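GTPase subunit of restriction endonuclease (Thermococcus gammatolerans, PDB 6P0F) probably serves as the GTPase subunit of an McrBC-type restriction endonuclease, whose N-terminal YTH-like domain is thought to recognise modified DNA. Local coordinates at residues N3-Y17 / K63-K77. Sequence-based numbering, arbitrary orientation.
Sequences NQLFIIGIGTGTDEY and KKIDKGDMVLFYVGK
Two parallel central strands of the YTH-like domain's mixed sheet, 5-11 and 70-76, pair in register from Leu-5 with Met-70 to Gly-11 with Gly-76, their axes 24° apart. Backbone bonds alternate along the pair, from Met-70 N to Gln-4 O (2.9 Å) through to Thr-12 N and Gly-76 O. Before the strands begin, Asp-69 links the two segments. One carboxylate oxygen, OD1, takes Gln-4 N from above the carboxylate plane; the other, OD2, receives Gln-4 NE2 at 2.9 Å on its syn side and Asp-66 N from the opposite face, tying down the type II turn 66-69. Gln-4 NE2 spends its second hydrogen on Lys-64 O (2.8 Å), and both acceptors lie in the amide plane, which fixes the rotation of the amide. With an alanine here instead of Asp-69, Gln-4 N and Asp-66 N would probably lose these acceptors, and the Gln-4 amide would keep Lys-64 O but lose its carboxylate partner.

Phe-6 CG sits beside the backbone N (chi1 -60°), which brings the ring alongside this polar group: Asp-69 OD2 lies in plane at the edge, 3.5 Å from CE2, while Ile-65 CG1 covers one face near the rim. Side chains alternate between the two faces of the sheet. Phe-6, Ile-8 and Ile-10 share one with Val-71, Phe-73 and Val-75; there Ile-8 CB packs 3.9 Å from Phe-73 CD1, and Trp-53 meets the Phe-73 ring edge-to-face. On the other, Leu-5 CD1 touches Leu-72 CD1 at 4.0 Å, Leu-5 also packs on helix 160-174, and Ile-7 CG2 stands over the centre of the Tyr-74 ring, 3.6 Å from its centroid, a CH-pi contact. Tyr-74 OH is hydrogen-bonded to Asn-142 OD1. Past the strands, Tyr-17 CE1 reaches Val-75 CG1 from the first turn of helix 15-26.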
ATOM      1  N   ASN A   3      -4.473 -15.123  -5.171  1.00 31.24           N
ATOM      2  CA  ASN A   3      -4.162 -13.963  -4.351  1.00 32.93           C
ATOM      3  C   ASN A   3      -5.114 -12.833  -4.714  1.00 26.60           C
ATOM      4  O   ASN A   3      -5.973 -12.960  -5.591  1.00 27.57           O
ATOM      5  CB  ASN A   3      -2.707 -13.541  -4.532  1.00 27.45           C
ATOM      6  CG  ASN A   3      -2.242 -13.678  -5.965  1.00 41.35           C
ATOM      7  OD1 ASN A   3      -2.851 -13.119  -6.872  1.00 48.10           O
ATOM      8  ND2 ASN A   3      -1.168 -14.446  -6.184  1.00 43.23           N
ATOM      9  N   GLN A   4      -4.983 -11.736  -3.985  1.00 23.83           N
ATOM     10  CA  GLN A   4      -5.894 -10.617  -4.081  1.00 23.19           C
ATOM     11  C   GLN A   4      -5.144  -9.370  -4.525  1.00 24.89           C
ATOM     12  O   GLN A   4      -3.937  -9.243  -4.348  1.00 24.05           O
ATOM     13  CB  GLN A   4      -6.596 -10.394  -2.747  1.00 27.06           C
ATOM     14  CG  GLN A   4      -7.401 -11.611  -2.304  1.00 31.87           C
ATOM     15  CD  GLN A   4      -7.922 -11.523  -0.903  1.00 31.18           C
ATOM     16  OE1 GLN A   4      -9.110 -11.748  -0.662  1.00 34.16           O
ATOM     17  NE2 GLN A   4      -7.048 -11.191   0.047  1.00 29.98           N
ATOM     18  N   LEU A   5      -5.891  -8.451  -5.128  1.00 23.60           N
ATOM     19  CA  LEU A   5      -5.378  -7.161  -5.557  1.00 21.97           C
ATOM     20  C   LEU A   5      -6.195  -6.081  -4.866  1.00 21.69           C
ATOM     21  O   LEU A   5      -7.432  -6.086  -4.939  1.00 20.20           O
ATOM     22  CB  LEU A   5      -5.444  -7.000  -7.074  1.00 25.18           C
ATOM     23  CG  LEU A   5      -5.123  -5.627  -7.671  1.00 25.49           C
ATOM     24  CD1 LEU A   5      -3.663  -5.271  -7.285  1.00 22.77           C
ATOM     25  CD2 LEU A   5      -5.345  -5.615  -9.181  1.00 27.76           C
ATOM     26  N   PHE A   6      -5.510  -5.173  -4.166  1.00 21.61           N
ATOM     27  CA  PHE A   6      -6.132  -4.061  -3.473  1.00 21.44           C
ATOM     28  C   PHE A   6      -5.635  -2.744  -4.049  1.00 20.27           C
ATOM     29  O   PHE A   6      -4.531  -2.674  -4.595  1.00 20.11           O
ATOM     30  CB  PHE A   6      -5.825  -4.106  -1.978  1.00 20.81           C
ATOM     31  CG  PHE A   6      -6.307  -5.343  -1.317  1.00 21.95           C
ATOM     32  CD1 PHE A   6      -7.626  -5.455  -0.914  1.00 24.58           C
ATOM     33  CD2 PHE A   6      -5.453  -6.416  -1.122  1.00 21.45           C
ATOM     34  CE1 PHE A   6      -8.091  -6.611  -0.313  1.00 26.66           C
ATOM     35  CE2 PHE A   6      -5.917  -7.572  -0.497  1.00 26.97           C
ATOM     36  CZ  PHE A   6      -7.260  -7.667  -0.121  1.00 26.61           C
ATOM     37  N   ILE A   7      -6.480  -1.709  -3.946  1.00 18.97           N
ATOM     38  CA  ILE A   7      -6.111  -0.334  -4.284  1.00 18.19           C
ATOM     39  C   ILE A   7      -6.165   0.497  -3.012  1.00 21.38           C
ATOM     40  O   ILE A   7      -7.175   0.494  -2.292  1.00 23.30           O
ATOM     41  CB  ILE A   7      -7.037   0.279  -5.345  1.00 20.84           C
ATOM     42  CG1 ILE A   7      -6.894  -0.451  -6.666  1.00 21.07           C
ATOM     43  CG2 ILE A   7      -6.742   1.777  -5.510  1.00 21.76           C
ATOM     44  CD1 ILE A   7      -8.074  -0.184  -7.591  1.00 23.35           C
ATOM     45  N   ILE A   8      -5.081   1.205  -2.718  1.00 19.36           N
ATOM     46  CA  ILE A   8      -5.046   2.114  -1.578  1.00 20.55           C
ATOM     47  C   ILE A   8      -4.752   3.502  -2.098  1.00 20.73           C
ATOM     48  O   ILE A   8      -3.744   3.740  -2.761  1.00 18.81           O
ATOM     49  CB  ILE A   8      -4.028   1.663  -0.533  1.00 19.42           C
ATOM     50  CG1 ILE A   8      -4.482   0.335   0.066  1.00 21.91           C
ATOM     51  CG2 ILE A   8      -3.873   2.730   0.566  1.00 22.57           C
ATOM     52  CD1 ILE A   8      -3.415  -0.282   1.001  1.00 28.09           C
ATOM     53  N   GLY A   9      -5.660   4.457  -1.788  1.00 19.41           N
ATOM     54  CA  GLY A   9      -5.567   5.790  -2.306  1.00 22.35           C
ATOM     55  C   GLY A   9      -4.861   6.677  -1.282  1.00 28.30           C
ATOM     56  O   GLY A   9      -5.319   6.796  -0.154  1.00 34.80           O
ATOM     57  N   ILE A  10      -3.760   7.267  -1.707  1.00 19.39           N
ATOM     58  CA  ILE A  10      -2.931   8.124  -0.852  1.00 20.33           C
ATOM     59  C   ILE A  10      -3.163   9.557  -1.295  1.00 20.56           C
ATOM     60  O   ILE A  10      -2.756   9.942  -2.395  1.00 19.97           O
ATOM     61  CB  ILE A  10      -1.441   7.760  -0.969  1.00 20.26           C
ATOM     62  CG1 ILE A  10      -1.179   6.278  -0.675  1.00 23.42           C
ATOM     63  CG2 ILE A  10      -0.579   8.712  -0.077  1.00 24.03           C
ATOM     64  CD1 ILE A  10      -1.509   5.864   0.724  1.00 24.34           C
ATOM     65  N   GLY A  11      -3.804  10.373  -0.451  1.00 24.49           N
ATOM     66  CA  GLY A  11      -4.099  11.738  -0.863  1.00 22.06           C
ATOM     67  C   GLY A  11      -2.921  12.676  -0.677  1.00 19.58           C
ATOM     68  O   GLY A  11      -2.362  12.776   0.421  1.00 22.02           O
ATOM     69  N   THR A  12      -2.520  13.358  -1.743  1.00 21.61           N
ATOM     70  CA  THR A  12      -1.410  14.288  -1.623  1.00 23.02           C
ATOM     71  C   THR A  12      -1.815  15.516  -0.812  1.00 24.63           C
ATOM     72  O   THR A  12      -2.987  15.870  -0.700  1.00 25.08           O
ATOM     73  CB  THR A  12      -0.906  14.723  -2.993  1.00 26.73           C
ATOM     74  OG1 THR A  12      -1.999  15.226  -3.775  1.00 28.01           O
ATOM     75  CG2 THR A  12      -0.280  13.524  -3.721  1.00 29.25           C
ATOM     76  N   GLY A  13      -0.806  16.160  -0.229  1.00 25.56           N
ATOM     77  CA  GLY A  13      -1.063  17.303   0.620  1.00 28.30           C
ATOM     78  C   GLY A  13      -1.663  16.984   1.966  1.00 32.65           C
ATOM     79  O   GLY A  13      -2.165  17.894   2.638  1.00 33.37           O
ATOM     80  N   THR A  14      -1.648  15.724   2.373  1.00 25.94           N
ATOM     81  CA  THR A  14      -2.179  15.294   3.647  1.00 27.91           C
ATOM     82  C   THR A  14      -1.098  14.571   4.440  1.00 27.80           C
ATOM     83  O   THR A  14      -0.042  14.183   3.911  1.00 25.77           O
ATOM     84  CB  THR A  14      -3.401  14.375   3.497  1.00 28.03           C
ATOM     85  OG1 THR A  14      -3.003  13.077   3.039  1.00 25.92           O
ATOM     86  CG2 THR A  14      -4.423  14.948   2.524  1.00 28.30           C
ATOM     87  N   ASP A  15      -1.393  14.364   5.723  1.00 30.57           N
ATOM     88  CA  ASP A  15      -0.484  13.597   6.567  1.00 28.75           C
ATOM     89  C   ASP A  15      -0.301  12.181   6.021  1.00 25.43           C
ATOM     90  O   ASP A  15       0.762  11.569   6.222  1.00 24.00           O
ATOM     91  CB  ASP A  15      -1.013  13.549   7.997  1.00 32.02           C
ATOM     92  CG  ASP A  15      -0.900  14.893   8.717  1.00 38.23           C
ATOM     93  OD1 ASP A  15      -0.234  15.823   8.206  1.00 39.35           O
ATOM     94  OD2 ASP A  15      -1.461  14.999   9.821  1.00 46.51           O
ATOM     95  N   GLU A  16      -1.329  11.642   5.372  1.00 26.12           N
ATOM     96  CA  GLU A  16      -1.239  10.319   4.755  1.00 27.90           C
ATOM     97  C   GLU A  16      -0.093  10.249   3.753  1.00 24.97           C
ATOM     98  O   GLU A  16       0.667   9.255   3.723  1.00 22.39           O
ATOM     99  CB  GLU A  16      -2.568   9.986   4.078  1.00 29.38           C
ATOM    100  CG  GLU A  16      -2.660   8.608   3.544  1.00 35.14           C
ATOM    101  CD  GLU A  16      -4.092   8.265   3.131  1.00 42.34           C
ATOM    102  OE1 GLU A  16      -4.704   9.026   2.320  1.00 37.36           O
ATOM    103  OE2 GLU A  16      -4.597   7.228   3.628  1.00 50.91           O
ATOM    104  N   TYR A  17       0.048  11.278   2.912  1.00 22.69           N
ATOM    105  CA  TYR A  17       1.147  11.261   1.963  1.00 21.64           C
ATOM    106  C   TYR A  17       2.476  11.367   2.693  1.00 18.80           C
ATOM    107  O   TYR A  17       3.439  10.709   2.320  1.00 20.35           O
ATOM    108  CB  TYR A  17       1.065  12.380   0.925  1.00 23.06           C
ATOM    109  CG  TYR A  17       2.179  12.263  -0.087  1.00 25.14           C
ATOM    110  CD1 TYR A  17       2.085  11.373  -1.156  1.00 24.32           C
ATOM    111  CD2 TYR A  17       3.368  12.982   0.043  1.00 29.70           C
ATOM    112  CE1 TYR A  17       3.100  11.232  -2.081  1.00 29.19           C
ATOM    113  CE2 TYR A  17       4.400  12.831  -0.882  1.00 28.88           C
ATOM    114  CZ  TYR A  17       4.263  11.952  -1.935  1.00 32.49           C
ATOM    115  OH  TYR A  17       5.257  11.773  -2.870  1.00 39.38           O
ATOM    116  N   LYS A  63     -12.228  -8.326   2.861  1.00 34.91           N
ATOM    117  CA  LYS A  63     -11.245  -9.322   2.459  1.00 30.81           C
ATOM    118  C   LYS A  63     -10.028  -9.120   3.355  1.00 33.23           C
ATOM    119  O   LYS A  63      -9.609  -7.986   3.581  1.00 33.17           O
ATOM    120  CB  LYS A  63     -10.916  -9.171   0.978  1.00 31.14           C
ATOM    121  CG  LYS A  63     -12.170  -9.367   0.095  1.00 33.59           C
ATOM    122  CD  LYS A  63     -12.616 -10.827   0.152  1.00 39.50           C
ATOM    123  CE  LYS A  63     -13.664 -11.160  -0.896  1.00 44.13           C
ATOM    124  NZ  LYS A  63     -13.899 -12.633  -0.958  1.00 54.28           N
ATOM    125  N   LYS A  64      -9.536 -10.204   3.941  1.00 31.34           N
ATOM    126  CA  LYS A  64      -8.339 -10.136   4.762  1.00 33.14           C
ATOM    127  C   LYS A  64      -7.131  -9.970   3.847  1.00 30.46           C
ATOM    128  O   LYS A  64      -7.032 -10.615   2.803  1.00 30.63           O
ATOM    129  CB  LYS A  64      -8.229 -11.407   5.604  1.00 37.81           C
ATOM    130  CG  LYS A  64      -7.028 -11.486   6.510  1.00 48.94           C
ATOM    131  CD  LYS A  64      -7.087 -12.770   7.347  1.00 55.79           C
ATOM    132  CE  LYS A  64      -5.743 -13.084   7.995  1.00 64.80           C
ATOM    133  NZ  LYS A  64      -5.794 -14.322   8.827  1.00 71.92           N
ATOM    134  N   ILE A  65      -6.228  -9.073   4.223  1.00 28.86           N
ATOM    135  CA  ILE A  65      -5.021  -8.829   3.446  1.00 27.46           C
ATOM    136  C   ILE A  65      -3.991  -9.867   3.859  1.00 25.08           C
ATOM    137  O   ILE A  65      -3.671  -9.991   5.051  1.00 30.02           O
ATOM    138  CB  ILE A  65      -4.490  -7.410   3.682  1.00 30.57           C
ATOM    139  CG1 ILE A  65      -5.542  -6.381   3.270  1.00 29.10           C
ATOM    140  CG2 ILE A  65      -3.183  -7.187   2.929  1.00 27.16           C
ATOM    141  CD1 ILE A  65      -5.139  -4.971   3.615  1.00 36.28           C
ATOM    142  N   ASP A  66      -3.465 -10.592   2.882  1.00 26.89           N
ATOM    143  CA  ASP A  66      -2.555 -11.705   3.111  1.00 28.40           C
ATOM    144  C   ASP A  66      -1.201 -11.457   2.461  1.00 24.39           C
ATOM    145  O   ASP A  66      -1.105 -10.779   1.435  1.00 23.04           O
ATOM    146  CB  ASP A  66      -3.127 -13.010   2.514  1.00 31.30           C
ATOM    147  CG  ASP A  66      -4.466 -13.414   3.125  1.00 33.98           C
ATOM    148  OD1 ASP A  66      -4.617 -13.310   4.359  1.00 37.79           O
ATOM    149  OD2 ASP A  66      -5.365 -13.847   2.365  1.00 41.13           O
ATOM    150  N   LYS A  67      -0.152 -12.084   2.988  1.00 23.18           N
ATOM    151  CA  LYS A  67       1.101 -12.052   2.246  1.00 24.09           C
ATOM    152  C   LYS A  67       0.919 -12.704   0.879  1.00 22.16           C
ATOM    153  O   LYS A  67       0.078 -13.601   0.680  1.00 25.11           O
ATOM    154  CB  LYS A  67       2.230 -12.693   3.048  1.00 28.27           C
ATOM    155  CG  LYS A  67       2.004 -14.108   3.441  1.00 27.02           C
ATOM    156  CD  LYS A  67       3.208 -14.631   4.248  1.00 27.65           C
ATOM    157  CE  LYS A  67       2.934 -16.081   4.576  1.00 29.76           C
ATOM    158  NZ  LYS A  67       4.058 -16.681   5.306  1.00 35.22           N
ATOM    159  N   GLY A  68       1.602 -12.137  -0.109  1.00 21.03           N
ATOM    160  CA  GLY A  68       1.436 -12.524  -1.489  1.00 22.87           C
ATOM    161  C   GLY A  68       0.425 -11.704  -2.260  1.00 23.97           C
ATOM    162  O   GLY A  68       0.444 -11.732  -3.496  1.00 24.77           O
ATOM    163  N   ASP A  69      -0.448 -10.986  -1.555  1.00 22.24           N
ATOM    164  CA  ASP A  69      -1.402 -10.086  -2.184  1.00 21.56           C
ATOM    165  C   ASP A  69      -0.660  -8.877  -2.763  1.00 22.64           C
ATOM    166  O   ASP A  69       0.442  -8.509  -2.332  1.00 20.13           O
ATOM    167  CB  ASP A  69      -2.458  -9.655  -1.183  1.00 22.44           C
ATOM    168  CG  ASP A  69      -3.437 -10.777  -0.827  1.00 25.75           C
ATOM    169  OD1 ASP A  69      -3.393 -11.844  -1.518  1.00 25.04           O
ATOM    170  OD2 ASP A  69      -4.236 -10.565   0.116  1.00 25.79           O
HETATM  171  N   MSE A  70      -1.287  -8.244  -3.737  1.00 21.96           N
HETATM  172  CA  MSE A  70      -0.704  -7.134  -4.469  1.00 19.61           C
HETATM  173  C   MSE A  70      -1.475  -5.864  -4.115  1.00 21.01           C
HETATM  174  O   MSE A  70      -2.693  -5.889  -3.925  1.00 19.21           O
HETATM  175  CB  MSE A  70      -0.752  -7.419  -5.959  1.00 23.65           C
HETATM  176  CG  MSE A  70       0.262  -8.439  -6.307  1.00 25.34           C
HETATM  177 SE   MSE A  70      -0.108  -9.096  -8.066  1.00 43.96          SE
HETATM  178  CE  MSE A  70      -0.552  -7.458  -8.939  1.00 50.39           C
ATOM    179  N   VAL A  71      -0.750  -4.744  -4.057  1.00 17.93           N
ATOM    180  CA  VAL A  71      -1.334  -3.449  -3.710  1.00 15.63           C
ATOM    181  C   VAL A  71      -0.954  -2.439  -4.785  1.00 18.65           C
ATOM    182  O   VAL A  71       0.234  -2.252  -5.084  1.00 19.06           O
ATOM    183  CB  VAL A  71      -0.868  -2.963  -2.331  1.00 18.25           C
ATOM    184  CG1 VAL A  71      -1.449  -1.570  -2.089  1.00 22.58           C
ATOM    185  CG2 VAL A  71      -1.281  -3.920  -1.215  1.00 22.01           C
ATOM    186  N   LEU A  72      -1.961  -1.783  -5.360  1.00 18.03           N
ATOM    187  CA  LEU A  72      -1.765  -0.601  -6.192  1.00 17.01           C
ATOM    188  C   LEU A  72      -1.986   0.603  -5.284  1.00 19.32           C
ATOM    189  O   LEU A  72      -3.090   0.795  -4.772  1.00 19.65           O
ATOM    190  CB  LEU A  72      -2.752  -0.554  -7.356  1.00 18.74           C
ATOM    191  CG  LEU A  72      -2.449  -1.569  -8.462  1.00 17.52           C
ATOM    192  CD1 LEU A  72      -3.729  -1.759  -9.270  1.00 20.20           C
ATOM    193  CD2 LEU A  72      -1.290  -1.164  -9.334  1.00 19.14           C
ATOM    194  N   PHE A  73      -0.933   1.362  -5.024  1.00 16.23           N
ATOM    195  CA  PHE A  73      -1.058   2.634  -4.317  1.00 16.79           C
ATOM    196  C   PHE A  73      -1.335   3.698  -5.370  1.00 15.40           C
ATOM    197  O   PHE A  73      -0.485   3.983  -6.222  1.00 18.41           O
ATOM    198  CB  PHE A  73       0.216   2.965  -3.546  1.00 18.29           C
ATOM    199  CG  PHE A  73       0.457   2.120  -2.352  1.00 16.52           C
ATOM    200  CD1 PHE A  73      -0.194   2.336  -1.156  1.00 19.51           C
ATOM    201  CD2 PHE A  73       1.400   1.105  -2.421  1.00 20.62           C
ATOM    202  CE1 PHE A  73       0.082   1.551  -0.049  1.00 20.42           C
ATOM    203  CE2 PHE A  73       1.682   0.314  -1.302  1.00 20.20           C
ATOM    204  CZ  PHE A  73       1.030   0.541  -0.129  1.00 19.38           C
ATOM    205  N   TYR A  74      -2.532   4.281  -5.335  1.00 18.28           N
ATOM    206  CA  TYR A  74      -2.868   5.433  -6.149  1.00 17.27           C
ATOM    207  C   TYR A  74      -2.474   6.688  -5.379  1.00 17.14           C
ATOM    208  O   TYR A  74      -2.815   6.800  -4.211  1.00 18.76           O
ATOM    209  CB  TYR A  74      -4.375   5.453  -6.404  1.00 17.17           C
ATOM    210  CG  TYR A  74      -4.946   4.511  -7.430  1.00 17.59           C
ATOM    211  CD1 TYR A  74      -4.215   3.449  -7.944  1.00 18.47           C
ATOM    212  CD2 TYR A  74      -6.240   4.698  -7.883  1.00 18.06           C
ATOM    213  CE1 TYR A  74      -4.765   2.596  -8.889  1.00 19.21           C
ATOM    214  CE2 TYR A  74      -6.802   3.854  -8.836  1.00 20.08           C
ATOM    215  CZ  TYR A  74      -6.068   2.803  -9.317  1.00 19.20           C
ATOM    216  OH  TYR A  74      -6.623   1.971 -10.271  1.00 20.15           O
ATOM    217  N   VAL A  75      -1.769   7.616  -6.023  1.00 18.56           N
ATOM    218  CA  VAL A  75      -1.287   8.823  -5.351  1.00 21.40           C
ATOM    219  C   VAL A  75      -1.793  10.035  -6.125  1.00 19.70           C
ATOM    220  O   VAL A  75      -1.491  10.193  -7.313  1.00 21.22           O
ATOM    221  CB  VAL A  75       0.243   8.833  -5.248  1.00 22.54           C
ATOM    222  CG1 VAL A  75       0.716  10.100  -4.522  1.00 23.67           C
ATOM    223  CG2 VAL A  75       0.741   7.564  -4.544  1.00 22.06           C
ATOM    224  N   GLY A  76      -2.525  10.915  -5.450  1.00 20.78           N
ATOM    225  CA  GLY A  76      -3.086  12.065  -6.130  1.00 21.64           C
ATOM    226  C   GLY A  76      -3.890  12.902  -5.155  1.00 18.80           C
ATOM    227  O   GLY A  76      -4.018  12.560  -3.981  1.00 20.70           O
ATOM    228  N   LYS A  77      -4.477  13.973  -5.689  1.00 21.95           N
ATOM    229  CA  LYS A  77      -5.240  14.945  -4.899  1.00 23.69           C
ATOM    230  C   LYS A  77      -6.680  14.456  -4.762  1.00 20.62           C
ATOM    231  O   LYS A  77      -7.432  14.396  -5.747  1.00 20.91           O
ATOM    232  CB  LYS A  77      -5.147  16.310  -5.573  1.00 25.29           C
ATOM    233  CG  LYS A  77      -6.093  17.367  -5.063  1.00 36.80           C
ATOM    234  CD  LYS A  77      -5.754  17.778  -3.657  1.00 39.00           C
ATOM    235  CE  LYS A  77      -6.586  19.020  -3.297  1.00 45.37           C
ATOM    236  NZ  LYS A  77      -5.758  20.271  -3.242  1.00 62.88           N
TER